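Local coordinates for molybdenum cofactor carrier protein (Chlamydomonas reinhardtii, PDB 2IZ5), which probably binds the molybdenum cofactor and carries it, in protected form, toward the enzymes that need it, at residues B[71-76]-B[90-95]; B[14-19]-B[44-49]; B[61-66]-B[85-90]; B[100-105]-B[124-129]. All coordinates share one frame; numbering follows the deposited sequence.

In the fold
Contacts 1 and 2 belong to one parallel sheet, in which strands 72-76 and 47-51 are neighbours. Their centres lie 13 Å apart, and a probable hydrogen bond from Ile-73 N to Leu-48 O (2.7 Å) joins them. Contact 3 packs helix 56-67 against the loop that leads into strand 90-93, and it shares Ile-90 with contact 1. Contact 4 lies on the other side of the chain's centre, about 21 Å from contact 3 between centres. It meets contact 2 where Asn-104 ND2 probably bonds to Val-18 O (3.2 Å). Contact 4 is also beside a glycine-rich turn that, in this Rossmann-like fold, probably belongs to the cofactor site.

Contact 1 (B[71-76]-B[90-95]); sequences TTIGVL and IPIVTG
Ile-73 and Ile-90 face each other where strands 72-76 and 90-93 pair in parallel at the edge, within this chain, of the Rossmann-like sheet. Val-75 likewise sits opposite Ile-92. These four side chains share one face, while Leu-76, Pro-91 and Val-93 share the other. The side chain of Ile-90 can be followed outward. Its CB lies 4.2 Å from Ile-73 CG1 and also leans on the carbonyl of Thr-72. CG1 is placed beside its own backbone N by chi1 of -68°. The next bond, with chi2 of 73°, turns CD1 toward the start of segment 71-76. Ile-90 CD1 lies 3.7 Å from Thr-72 O and 4.1 Å from Thr-71 CG2. Further along, Ile-73 CG2 and Ile-92 CG1 run side by side, 3.8 Å apart. The same face continues into the second subunit, where Ile-90 of that chain packs on Ile-73 and its Ile-103 on Ile-92. Backbone bonds hold the strands throughout. The one from Ile-92 N to Gly-74 O is 2.8 Å and almost straight. The last, from Thr-94 N to Leu-76 O, is 3.0 Å and bent, with 133° at the hydrogen, and its donor is tilted from the carbonyl plane.

Contact 2 (B[14-19]-B[44-49]); sequences PIIGVM and HGWILL
Pro-14 and Ile-16 both meet the indole of Trp-46 where strands 15-19 and 47-49 begin to run in parallel. Pro-14 CG approaches Trp-46 CD1 obliquely at 3.7 Å. Ile-16 carries CG1 beside its backbone N, with chi1 of -51°, and this sets CG1 3.7 Å from Trp-46 CE3. Its CD1 then lies over one ring face near the rim. His-44 CB sits over the centre of the opposite face, 3.4 Å above the plane. With alanine at the Trp-46 position, Pro-14 CG, Ile-16 CG1 and His-44 CB would probably lose the ring they share, and a gap would be likely to open between them. Two other pairs are tight. Ile-15 CG2 presses on Leu-49 CB at 3.5 Å. Leu-48 has CG anti to its backbone N, with chi1 of -173°, and its CD1 reaches Val-18 CG2 at 3.5 Å. Four backbone hydrogen bonds tie the strands; in the first, Ile-47 N gives to Pro-14 O at 2.8 Å. The contact closes a beta-alpha-beta unit through helix 28-43, whose Ile-41 touches Ile-16 and Trp-46. Helix 161-173 packs on the same two residues, while strands 72-76 and 110-114 flank the pair.

Contact 3 (B[61-66]-B[85-90]); sequences AMKGAK and SDAVDI
Lys-66 NZ is gripped by two oxygens: it makes a salt bridge to Asp-89 OD2 at 3.2 Å, whose hydrogen bond is weak, and a hydrogen bond to the backbone O of Gly-70. The contact sets helix 56-67, one of the helices of a Rossmann-like fold, against a type I beta turn from Ser-85 to Val-88 that leads into strand 90-93. The lysine reaches across from the helix and the aspartate from the loop. The lysine chain is bent at three torsions on its way there. Its CE is modelled too close to Asp-89 OD1, so the exact pose of that end is doubtful. Nearer the helix, Lys-66 CG lies 3.5 Å from Ala-87 O. A leucine in place of Lys-66 would probably cost Asp-89 this charged mate and Gly-70 O the ammonium donor. Ala-87 is the loop residue that packs on the helix. Its CB is 3.6 Å from Met-62 O and 3.8 Å from Met-62 CB. The methionine then bends at chi3, near -51°, and its CE meets Val-88 CG2 at 3.6 Å. Thr-72, on strand 72-76, ties down the loop: its OG1 bonds to both Ala-87 O and Asp-89 N. Arg-12 of the second subunit makes weak bonds to the backbone oxygens of Ser-85 and Val-88. The turn is braced from within as an ST turn: Ser-85 OG accepts from Ala-87 N at 3.2 Å.

Contact 4 (B[100-105]-B[124-129]); sequences RDNINA and VALALK
Leu-126 and Ala-127 of helix 118-129 meet Arg-100 and Asn-102, just before helix 103-107, and Ala-105 within it. Most of the touches are van der Waals contacts. Ala-105 CB lies 3.7 Å from Ala-127 CA and 3.8 Å from Ala-127 CB, so the two helices come close where both side chains are small. Leu-126 reaches toward the loop that precedes helix 103-107. Its CD1 rests on the aliphatic part of Arg-100, 4.0 Å from CB. The amide of Asn-102 crosses the leucine at a slant. Its OD1 rests on leucine carbons without a hydrogen bond, 3.6 Å from Leu-126 CB. Asn-102 holds CG anti to its backbone N, with chi1 of -152°, which carries the amide to the leucine. The polar link runs through one water. It accepts from Asn-102 ND2 at 2.8 Å and donates to Leu-126 O, also at 2.8 Å. Asn-102 ND2 also gives a hydrogen bond to Ser-98 O of the third subunit. Charge plays a small part: Arg-100 NH2 makes a long, weak ion pair with Glu-123. Arg-100 also touches the glycine-rich start of helix 118-129, whose sequence resembles a Rossmann-type phosphate-binding motif and might serve such a role. No direct hydrogen bond joins the two segments. The contact thus depends on close carbon packing and a bridging water, and Asn-102 ND2, which supports the water, is also tied to the third subunit, so the contact is linked to the assembly.

Contact 1 (B[71-76]-B[90-95])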
loop_
_atom_site.group_PDB
_atom_site.type_symbol
_atom_site.label_atom_id
_atom_site.label_comp_id
_atom_site.label_asym_id
_atom_site.label_seq_id
_atom_site.Cartn_x
_atom_site.Cartn_y
_atom_site.Cartn_z
ATOM N N THR B 71 7.258 -8.043 -24.685
ATOM C CA THR B 71 7.270 -6.876 -23.790
ATOM C C THR B 71 7.059 -7.352 -22.353
ATOM O O THR B 71 6.263 -8.232 -22.096
ATOM C CB THR B 71 6.159 -5.927 -24.113
ATOM O OG1 THR B 71 6.344 -5.439 -25.436
ATOM C CG2 THR B 71 6.134 -4.757 -23.144
ATOM N N THR B 72 7.790 -6.743 -21.429
ATOM C CA THR B 72 7.812 -7.150 -20.061
ATOM C C THR B 72 7.605 -5.981 -19.154
ATOM O O THR B 72 8.062 -4.845 -19.426
ATOM C CB THR B 72 9.197 -7.765 -19.722
ATOM O OG1 THR B 72 10.214 -6.780 -19.938
ATOM C CG2 THR B 72 9.476 -8.932 -20.616
ATOM N N ILE B 73 6.945 -6.290 -18.039
ATOM C CA ILE B 73 6.714 -5.382 -16.919
ATOM C C ILE B 73 7.183 -6.061 -15.623
ATOM O O ILE B 73 6.722 -7.171 -15.281
ATOM C CB ILE B 73 5.211 -5.061 -16.787
ATOM C CG1 ILE B 73 4.624 -4.524 -18.093
ATOM C CG2 ILE B 73 4.984 -4.050 -15.690
ATOM C CD1 ILE B 73 3.077 -4.377 -18.006
ATOM N N GLY B 74 8.130 -5.431 -14.949
ATOM C CA GLY B 74 8.614 -5.875 -13.650
ATOM C C GLY B 74 8.147 -4.950 -12.549
ATOM O O GLY B 74 8.290 -3.767 -12.680
ATOM N N VAL B 75 7.534 -5.508 -11.504
ATOM C CA VAL B 75 7.069 -4.794 -10.325
ATOM C C VAL B 75 8.154 -4.902 -9.258
ATOM O O VAL B 75 8.771 -5.981 -9.085
ATOM C CB VAL B 75 5.703 -5.321 -9.853
ATOM C CG1 VAL B 75 5.131 -4.473 -8.762
ATOM C CG2 VAL B 75 4.728 -5.286 -11.028
ATOM N N LEU B 76 8.478 -3.747 -8.663
ATOM C CA LEU B 76 9.476 -3.652 -7.619
ATOM C C LEU B 76 8.969 -2.869 -6.390
ATOM O O LEU B 76 8.047 -2.061 -6.476
ATOM C CB LEU B 76 10.743 -2.980 -8.150
ATOM C CG LEU B 76 11.530 -3.775 -9.193
ATOM C CD1 LEU B 76 11.168 -3.392 -10.637
ATOM C CD2 LEU B 76 12.994 -3.551 -8.986
ATOM N N ILE B 90 9.517 -2.329 -18.800
ATOM C CA ILE B 90 8.772 -1.335 -18.048
ATOM C C ILE B 90 8.904 -1.662 -16.525
ATOM O O ILE B 90 8.331 -2.619 -16.046
ATOM C CB ILE B 90 7.276 -1.267 -18.528
ATOM C CG1 ILE B 90 7.152 -0.707 -19.954
ATOM C CG2 ILE B 90 6.454 -0.384 -17.601
ATOM C CD1 ILE B 90 7.581 -1.600 -21.034
ATOM N N PRO B 91 9.723 -0.899 -15.792
ATOM C CA PRO B 91 9.766 -1.099 -14.336
ATOM C C PRO B 91 8.715 -0.328 -13.595
ATOM O O PRO B 91 8.625 0.868 -13.756
ATOM C CB PRO B 91 11.204 -0.610 -13.960
ATOM C CG PRO B 91 11.854 -0.130 -15.238
ATOM C CD PRO B 91 10.743 0.091 -16.220
ATOM N N ILE B 92 7.910 -1.003 -12.794
ATOM C CA ILE B 92 6.893 -0.348 -11.967
ATOM C C ILE B 92 7.354 -0.364 -10.497
ATOM O O ILE B 92 7.415 -1.417 -9.852
ATOM C CB ILE B 92 5.473 -0.993 -12.093
ATOM C CG1 ILE B 92 4.971 -0.966 -13.553
ATOM C CG2 ILE B 92 4.483 -0.280 -11.141
ATOM C CD1 ILE B 92 4.870 0.449 -14.188
ATOM N N VAL B 93 7.694 0.818 -9.994
ATOM C CA VAL B 93 8.376 0.944 -8.695
ATOM C C VAL B 93 7.382 1.507 -7.710
ATOM O O VAL B 93 6.867 2.607 -7.873
ATOM C CB VAL B 93 9.615 1.838 -8.757
ATOM C CG1 VAL B 93 10.356 1.853 -7.397
ATOM C CG2 VAL B 93 10.540 1.415 -9.884
ATOM N N THR B 94 7.175 0.756 -6.647
ATOM C CA THR B 94 5.964 0.838 -5.860
ATOM C C THR B 94 6.157 1.515 -4.469
ATOM O O THR B 94 5.269 2.208 -3.980
ATOM C CB THR B 94 5.403 -0.633 -5.787
ATOM O OG1 THR B 94 4.047 -0.697 -6.262
ATOM C CG2 THR B 94 5.554 -1.247 -4.463
ATOM N N GLY B 95 7.308 1.305 -3.841
ATOM C CA GLY B 95 7.538 1.771 -2.491
ATOM C C GLY B 95 6.871 0.985 -1.358
ATOM O O GLY B 95 6.621 1.546 -0.283
#

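Contact 2 (B[14-19]-B[44-49])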
loop_
_atom_site.group_PDB
_atom_site.type_symbol
_atom_site.label_atom_id
_atom_site.label_comp_id
_atom_site.label_asym_id
_atom_site.label_seq_id
_atom_site.Cartn_x
_atom_site.Cartn_y
_atom_site.Cartn_z
ATOM N N PRO B 14 -3.225 -8.558 -24.077
ATOM C CA PRO B 14 -3.374 -9.241 -22.796
ATOM C C PRO B 14 -2.069 -9.238 -21.987
ATOM O O PRO B 14 -0.990 -9.270 -22.581
ATOM C CB PRO B 14 -3.813 -10.670 -23.178
ATOM C CG PRO B 14 -4.302 -10.583 -24.538
ATOM C CD PRO B 14 -3.547 -9.447 -25.206
ATOM N N ILE B 15 -2.219 -9.153 -20.650
ATOM C CA ILE B 15 -1.135 -9.222 -19.691
ATOM C C ILE B 15 -1.269 -10.522 -18.897
ATOM O O ILE B 15 -2.324 -10.803 -18.296
ATOM C CB ILE B 15 -1.164 -8.034 -18.704
ATOM C CG1 ILE B 15 -1.202 -6.693 -19.468
ATOM C CG2 ILE B 15 0.038 -8.103 -17.739
ATOM C CD1 ILE B 15 -1.512 -5.450 -18.602
ATOM N N ILE B 16 -0.183 -11.281 -18.863
ATOM C CA ILE B 16 -0.105 -12.573 -18.157
ATOM C C ILE B 16 0.876 -12.408 -17.030
ATOM O O ILE B 16 2.039 -12.107 -17.256
ATOM C CB ILE B 16 0.418 -13.786 -19.048
ATOM C CG1 ILE B 16 -0.345 -13.916 -20.380
ATOM C CG2 ILE B 16 0.317 -15.044 -18.298
ATOM C CD1 ILE B 16 -1.916 -14.053 -20.271
ATOM N N GLY B 17 0.386 -12.673 -15.826
ATOM C CA GLY B 17 1.157 -12.636 -14.609
ATOM C C GLY B 17 1.829 -13.936 -14.214
ATOM O O GLY B 17 1.225 -15.001 -14.164
ATOM N N VAL B 18 3.100 -13.833 -13.899
ATOM C CA VAL B 18 3.910 -14.987 -13.500
ATOM C C VAL B 18 4.467 -14.681 -12.106
ATOM O O VAL B 18 4.845 -13.559 -11.797
ATOM C CB VAL B 18 4.982 -15.287 -14.559
ATOM C CG1 VAL B 18 5.984 -16.362 -14.097
ATOM C CG2 VAL B 18 4.289 -15.701 -15.879
ATOM N N MET B 19 4.383 -15.705 -11.264
ATOM C CA MET B 19 4.710 -15.712 -9.852
ATOM C C MET B 19 5.462 -17.005 -9.629
ATOM O O MET B 19 5.048 -18.067 -10.114
ATOM C CB MET B 19 3.458 -15.757 -8.960
ATOM C CG MET B 19 2.377 -14.710 -9.221
ATOM S SD MET B 19 0.752 -15.512 -9.519
ATOM C CE MET B 19 -0.033 -15.337 -7.992
ATOM N N HIS B 44 2.988 -15.729 -28.130
ATOM C CA HIS B 44 1.551 -15.578 -28.302
ATOM C C HIS B 44 1.109 -14.122 -28.347
ATOM O O HIS B 44 -0.073 -13.863 -28.444
ATOM C CB HIS B 44 0.763 -16.390 -27.290
ATOM C CG HIS B 44 0.828 -17.866 -27.528
ATOM N ND1 HIS B 44 1.971 -18.610 -27.310
ATOM C CD2 HIS B 44 -0.101 -18.733 -27.986
ATOM C CE1 HIS B 44 1.738 -19.874 -27.606
ATOM N NE2 HIS B 44 0.484 -19.979 -28.010
ATOM N N GLY B 45 2.043 -13.170 -28.338
ATOM C CA GLY B 45 1.665 -11.757 -28.442
ATOM C C GLY B 45 1.209 -11.148 -27.122
ATOM O O GLY B 45 0.592 -10.095 -27.113
ATOM N N TRP B 46 1.543 -11.780 -25.993
ATOM C CA TRP B 46 1.102 -11.278 -24.697
ATOM C C TRP B 46 2.195 -10.575 -23.913
ATOM O O TRP B 46 3.382 -10.831 -24.117
ATOM C CB TRP B 46 0.573 -12.394 -23.831
ATOM C CG TRP B 46 -0.426 -13.235 -24.445
ATOM C CD1 TRP B 46 -1.423 -12.860 -25.276
ATOM C CD2 TRP B 46 -0.518 -14.649 -24.302
ATOM N NE1 TRP B 46 -2.146 -13.950 -25.642
ATOM C CE2 TRP B 46 -1.619 -15.067 -25.049
ATOM C CE3 TRP B 46 0.222 -15.606 -23.591
ATOM C CZ2 TRP B 46 -2.004 -16.421 -25.115
ATOM C CZ3 TRP B 46 -0.167 -16.937 -23.654
ATOM C CH2 TRP B 46 -1.259 -17.331 -24.396
ATOM N N ILE B 47 1.770 -9.656 -23.034
ATOM C CA ILE B 47 2.703 -8.927 -22.182
ATOM C C ILE B 47 2.996 -9.822 -20.992
ATOM O O ILE B 47 2.089 -10.427 -20.495
ATOM C CB ILE B 47 2.138 -7.518 -21.795
ATOM C CG1 ILE B 47 2.166 -6.608 -23.047
ATOM C CG2 ILE B 47 2.951 -6.854 -20.771
ATOM C CD1 ILE B 47 1.356 -5.316 -22.865
ATOM N N LEU B 48 4.283 -9.983 -20.627
ATOM C CA LEU B 48 4.689 -10.597 -19.367
ATOM C C LEU B 48 4.806 -9.586 -18.219
ATOM O O LEU B 48 5.544 -8.603 -18.307
ATOM C CB LEU B 48 6.014 -11.322 -19.533
ATOM C CG LEU B 48 6.567 -12.194 -18.379
ATOM C CD1 LEU B 48 5.475 -12.939 -17.610
ATOM C CD2 LEU B 48 7.533 -13.210 -18.987
ATOM N N LEU B 49 4.072 -9.859 -17.148
ATOM C CA LEU B 49 4.126 -9.088 -15.906
ATOM C C LEU B 49 4.532 -10.011 -14.755
ATOM O O LEU B 49 3.982 -11.089 -14.543
ATOM C CB LEU B 49 2.809 -8.333 -15.660
ATOM C CG LEU B 49 2.331 -7.798 -14.289
ATOM C CD1 LEU B 49 3.336 -7.690 -13.225
ATOM C CD2 LEU B 49 1.716 -6.438 -14.485
#

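Contact 3 (B[61-66]-B[85-90])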
loop_
_atom_site.group_PDB
_atom_site.type_symbol
_atom_site.label_atom_id
_atom_site.label_comp_id
_atom_site.label_asym_id
_atom_site.label_seq_id
_atom_site.Cartn_x
_atom_site.Cartn_y
_atom_site.Cartn_z
ATOM N N ALA B 61 11.474 -16.180 -16.459
ATOM C CA ALA B 61 10.306 -15.868 -17.310
ATOM C C ALA B 61 10.610 -14.614 -18.134
ATOM O O ALA B 61 10.295 -14.548 -19.337
ATOM C CB ALA B 61 9.049 -15.705 -16.515
ATOM N N MET B 62 11.245 -13.641 -17.508
ATOM C CA MET B 62 11.475 -12.392 -18.167
ATOM C C MET B 62 12.512 -12.459 -19.266
ATOM O O MET B 62 12.345 -11.854 -20.316
ATOM C CB MET B 62 11.744 -11.299 -17.126
ATOM C CG MET B 62 10.441 -10.481 -16.880
ATOM S SD MET B 62 10.647 -8.947 -16.048
ATOM C CE MET B 62 11.587 -9.450 -14.683
ATOM N N LYS B 63 13.607 -13.177 -19.013
ATOM C CA LYS B 63 14.594 -13.434 -20.021
ATOM C C LYS B 63 13.999 -14.209 -21.185
ATOM O O LYS B 63 14.389 -13.989 -22.334
ATOM C CB LYS B 63 15.761 -14.222 -19.444
ATOM C CG LYS B 63 16.699 -13.426 -18.578
ATOM C CD LYS B 63 18.009 -14.157 -18.420
ATOM C CE LYS B 63 17.917 -15.414 -17.609
ATOM N NZ LYS B 63 19.326 -16.035 -17.572
ATOM N N GLY B 64 13.092 -15.137 -20.905
ATOM C CA GLY B 64 12.501 -15.936 -21.974
ATOM C C GLY B 64 11.593 -15.073 -22.839
ATOM O O GLY B 64 11.669 -15.128 -24.111
ATOM N N ALA B 65 10.731 -14.271 -22.185
ATOM C CA ALA B 65 9.924 -13.298 -22.947
ATOM C C ALA B 65 10.782 -12.313 -23.794
ATOM O O ALA B 65 10.565 -12.183 -24.931
ATOM C CB ALA B 65 8.974 -12.555 -22.061
ATOM N N LYS B 66 11.729 -11.629 -23.212
ATOM C CA LYS B 66 12.698 -10.812 -23.974
ATOM C C LYS B 66 13.348 -11.545 -25.124
ATOM O O LYS B 66 13.545 -10.973 -26.186
ATOM C CB LYS B 66 13.827 -10.272 -23.068
ATOM C CG LYS B 66 13.587 -8.885 -22.562
ATOM C CD LYS B 66 13.951 -7.856 -23.643
ATOM C CE LYS B 66 12.835 -6.812 -23.852
ATOM N NZ LYS B 66 11.770 -7.111 -24.936
ATOM N N SER B 85 16.030 -6.158 -13.134
ATOM C CA SER B 85 16.577 -7.162 -14.036
ATOM C C SER B 85 16.873 -6.444 -15.358
ATOM O O SER B 85 16.309 -5.384 -15.647
ATOM C CB SER B 85 15.618 -8.340 -14.212
ATOM O OG SER B 85 15.972 -9.166 -15.312
ATOM N N ASP B 86 17.781 -6.976 -16.152
ATOM C CA ASP B 86 18.046 -6.359 -17.445
ATOM C C ASP B 86 16.946 -6.727 -18.462
ATOM O O ASP B 86 16.778 -6.068 -19.486
ATOM C CB ASP B 86 19.463 -6.738 -17.926
ATOM C CG ASP B 86 20.546 -6.340 -16.914
ATOM O OD1 ASP B 86 20.172 -5.888 -15.801
ATOM O OD2 ASP B 86 21.762 -6.460 -17.224
ATOM N N ALA B 87 16.174 -7.767 -18.156
ATOM C CA ALA B 87 15.023 -8.170 -18.996
ATOM C C ALA B 87 13.731 -7.326 -18.806
ATOM O O ALA B 87 12.698 -7.590 -19.452
ATOM C CB ALA B 87 14.729 -9.656 -18.767
ATOM N N VAL B 88 13.772 -6.329 -17.933
ATOM C CA VAL B 88 12.598 -5.502 -17.673
ATOM C C VAL B 88 12.550 -4.345 -18.688
ATOM O O VAL B 88 13.464 -3.533 -18.737
ATOM C CB VAL B 88 12.599 -4.925 -16.241
ATOM C CG1 VAL B 88 11.377 -4.065 -16.023
ATOM C CG2 VAL B 88 12.662 -6.075 -15.198
ATOM N N ASP B 89 11.492 -4.308 -19.499
ATOM C CA ASP B 89 11.189 -3.153 -20.343
ATOM C C ASP B 89 10.591 -2.020 -19.521
ATOM O O ASP B 89 11.070 -0.899 -19.565
ATOM C CB ASP B 89 10.181 -3.531 -21.441
ATOM C CG ASP B 89 10.771 -4.453 -22.490
ATOM O OD1 ASP B 89 11.980 -4.334 -22.767
ATOM O OD2 ASP B 89 10.023 -5.288 -23.037
ATOM N N ILE B 90 9.517 -2.329 -18.800
ATOM C CA ILE B 90 8.772 -1.335 -18.048
ATOM C C ILE B 90 8.904 -1.662 -16.525
ATOM O O ILE B 90 8.331 -2.619 -16.046
ATOM C CB ILE B 90 7.276 -1.267 -18.528
ATOM C CG1 ILE B 90 7.152 -0.707 -19.954
ATOM C CG2 ILE B 90 6.454 -0.384 -17.601
ATOM C CD1 ILE B 90 7.581 -1.600 -21.034
#

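Contact 4 (B[100-105]-B[124-129])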
loop_
_atom_site.group_PDB
_atom_site.type_symbol
_atom_site.label_atom_id
_atom_site.label_comp_id
_atom_site.label_asym_id
_atom_site.label_seq_id
_atom_site.Cartn_x
_atom_site.Cartn_y
_atom_site.Cartn_z
ATOM N N ARG B 100 1.820 -6.140 -0.072
ATOM C CA ARG B 100 1.425 -6.604 -1.404
ATOM C C ARG B 100 0.680 -5.461 -2.177
ATOM O O ARG B 100 -0.398 -5.046 -1.781
ATOM C CB ARG B 100 0.579 -7.866 -1.256
ATOM C CG ARG B 100 1.247 -8.943 -0.377
ATOM C CD ARG B 100 1.628 -10.212 -1.159
ATOM N NE ARG B 100 2.727 -10.013 -2.114
ATOM C CZ ARG B 100 3.664 -10.925 -2.418
ATOM N NH1 ARG B 100 3.680 -12.131 -1.829
ATOM N NH2 ARG B 100 4.604 -10.621 -3.321
ATOM N N ASP B 101 1.146 -5.056 -3.351
ATOM C CA ASP B 101 1.628 -5.986 -4.355
ATOM C C ASP B 101 0.502 -7.041 -4.635
ATOM O O ASP B 101 0.713 -8.275 -4.627
ATOM C CB ASP B 101 3.079 -6.489 -4.089
ATOM C CG ASP B 101 4.135 -5.738 -4.962
ATOM O OD1 ASP B 101 4.700 -4.687 -4.527
ATOM O OD2 ASP B 101 4.362 -6.212 -6.118
ATOM N N ASN B 102 -0.694 -6.442 -4.827
ATOM C CA ASN B 102 -1.820 -6.985 -5.580
ATOM C C ASN B 102 -1.840 -6.400 -7.011
ATOM O O ASN B 102 -2.871 -6.413 -7.679
ATOM C CB ASN B 102 -3.139 -6.615 -4.868
ATOM C CG ASN B 102 -4.284 -7.632 -5.114
ATOM O OD1 ASN B 102 -4.062 -8.776 -5.526
ATOM N ND2 ASN B 102 -5.529 -7.200 -4.825
ATOM N N ILE B 103 -0.711 -5.880 -7.486
ATOM C CA ILE B 103 -0.644 -5.386 -8.856
ATOM C C ILE B 103 -0.724 -6.557 -9.845
ATOM O O ILE B 103 -1.557 -6.559 -10.760
ATOM C CB ILE B 103 0.611 -4.440 -9.083
ATOM C CG1 ILE B 103 0.329 -3.088 -8.431
ATOM C CG2 ILE B 103 0.933 -4.232 -10.581
ATOM C CD1 ILE B 103 1.527 -2.217 -8.306
ATOM N N ASN B 104 0.113 -7.563 -9.639
ATOM C CA ASN B 104 0.082 -8.761 -10.509
ATOM C C ASN B 104 -1.363 -9.243 -10.648
ATOM O O ASN B 104 -1.925 -9.232 -11.734
ATOM C CB ASN B 104 1.029 -9.874 -9.990
ATOM C CG ASN B 104 1.528 -10.799 -11.103
ATOM O OD1 ASN B 104 0.835 -10.989 -12.120
ATOM N ND2 ASN B 104 2.748 -11.353 -10.934
ATOM N N ALA B 105 -1.985 -9.562 -9.524
ATOM C CA ALA B 105 -3.336 -10.132 -9.494
ATOM C C ALA B 105 -4.396 -9.304 -10.131
ATOM O O ALA B 105 -5.302 -9.875 -10.785
ATOM C CB ALA B 105 -3.771 -10.406 -8.054
ATOM N N VAL B 124 -1.249 -16.051 -5.142
ATOM C CA VAL B 124 -2.329 -16.923 -5.620
ATOM C C VAL B 124 -3.653 -16.714 -4.868
ATOM O O VAL B 124 -4.679 -16.558 -5.483
ATOM C CB VAL B 124 -1.972 -18.412 -5.525
ATOM C CG1 VAL B 124 -3.172 -19.259 -5.991
ATOM C CG2 VAL B 124 -0.664 -18.717 -6.348
ATOM N N ALA B 125 -3.628 -16.666 -3.545
ATOM C CA ALA B 125 -4.869 -16.484 -2.786
ATOM C C ALA B 125 -5.554 -15.132 -3.084
ATOM O O ALA B 125 -6.801 -15.046 -3.190
ATOM C CB ALA B 125 -4.596 -16.652 -1.306
ATOM N N LEU B 126 -4.726 -14.090 -3.237
ATOM C CA LEU B 126 -5.163 -12.741 -3.584
ATOM C C LEU B 126 -5.836 -12.668 -4.947
ATOM O O LEU B 126 -6.822 -11.968 -5.140
ATOM C CB LEU B 126 -3.961 -11.789 -3.594
ATOM C CG LEU B 126 -3.368 -11.294 -2.291
ATOM C CD1 LEU B 126 -2.375 -10.198 -2.605
ATOM C CD2 LEU B 126 -4.470 -10.738 -1.318
ATOM N N ALA B 127 -5.250 -13.338 -5.917
ATOM C CA ALA B 127 -5.808 -13.411 -7.259
ATOM C C ALA B 127 -7.121 -14.161 -7.252
ATOM O O ALA B 127 -8.061 -13.717 -7.904
ATOM C CB ALA B 127 -4.845 -14.083 -8.177
ATOM N N LEU B 128 -7.232 -15.273 -6.506
ATOM C CA LEU B 128 -8.551 -15.931 -6.379
ATOM C C LEU B 128 -9.629 -15.044 -5.747
ATOM O O LEU B 128 -10.815 -15.102 -6.102
ATOM C CB LEU B 128 -8.438 -17.192 -5.577
ATOM C CG LEU B 128 -7.426 -18.253 -6.019
ATOM C CD1 LEU B 128 -7.488 -19.315 -5.010
ATOM C CD2 LEU B 128 -7.706 -18.768 -7.423
ATOM N N LYS B 129 -9.221 -14.246 -4.779
ATOM C CA LYS B 129 -10.131 -13.338 -4.074
ATOM C C LYS B 129 -10.587 -12.223 -5.018
ATOM O O LYS B 129 -11.697 -11.732 -4.895
ATOM C CB LYS B 129 -9.436 -12.750 -2.834
ATOM C CG LYS B 129 -10.133 -11.556 -2.185
ATOM C CD LYS B 129 -9.821 -11.490 -0.711
ATOM C CE LYS B 129 -9.952 -10.104 -0.118
ATOM N NZ LYS B 129 -10.615 -10.205 1.195
HETATM O O HOH W 1 -7.355 -9.308 -4.466
#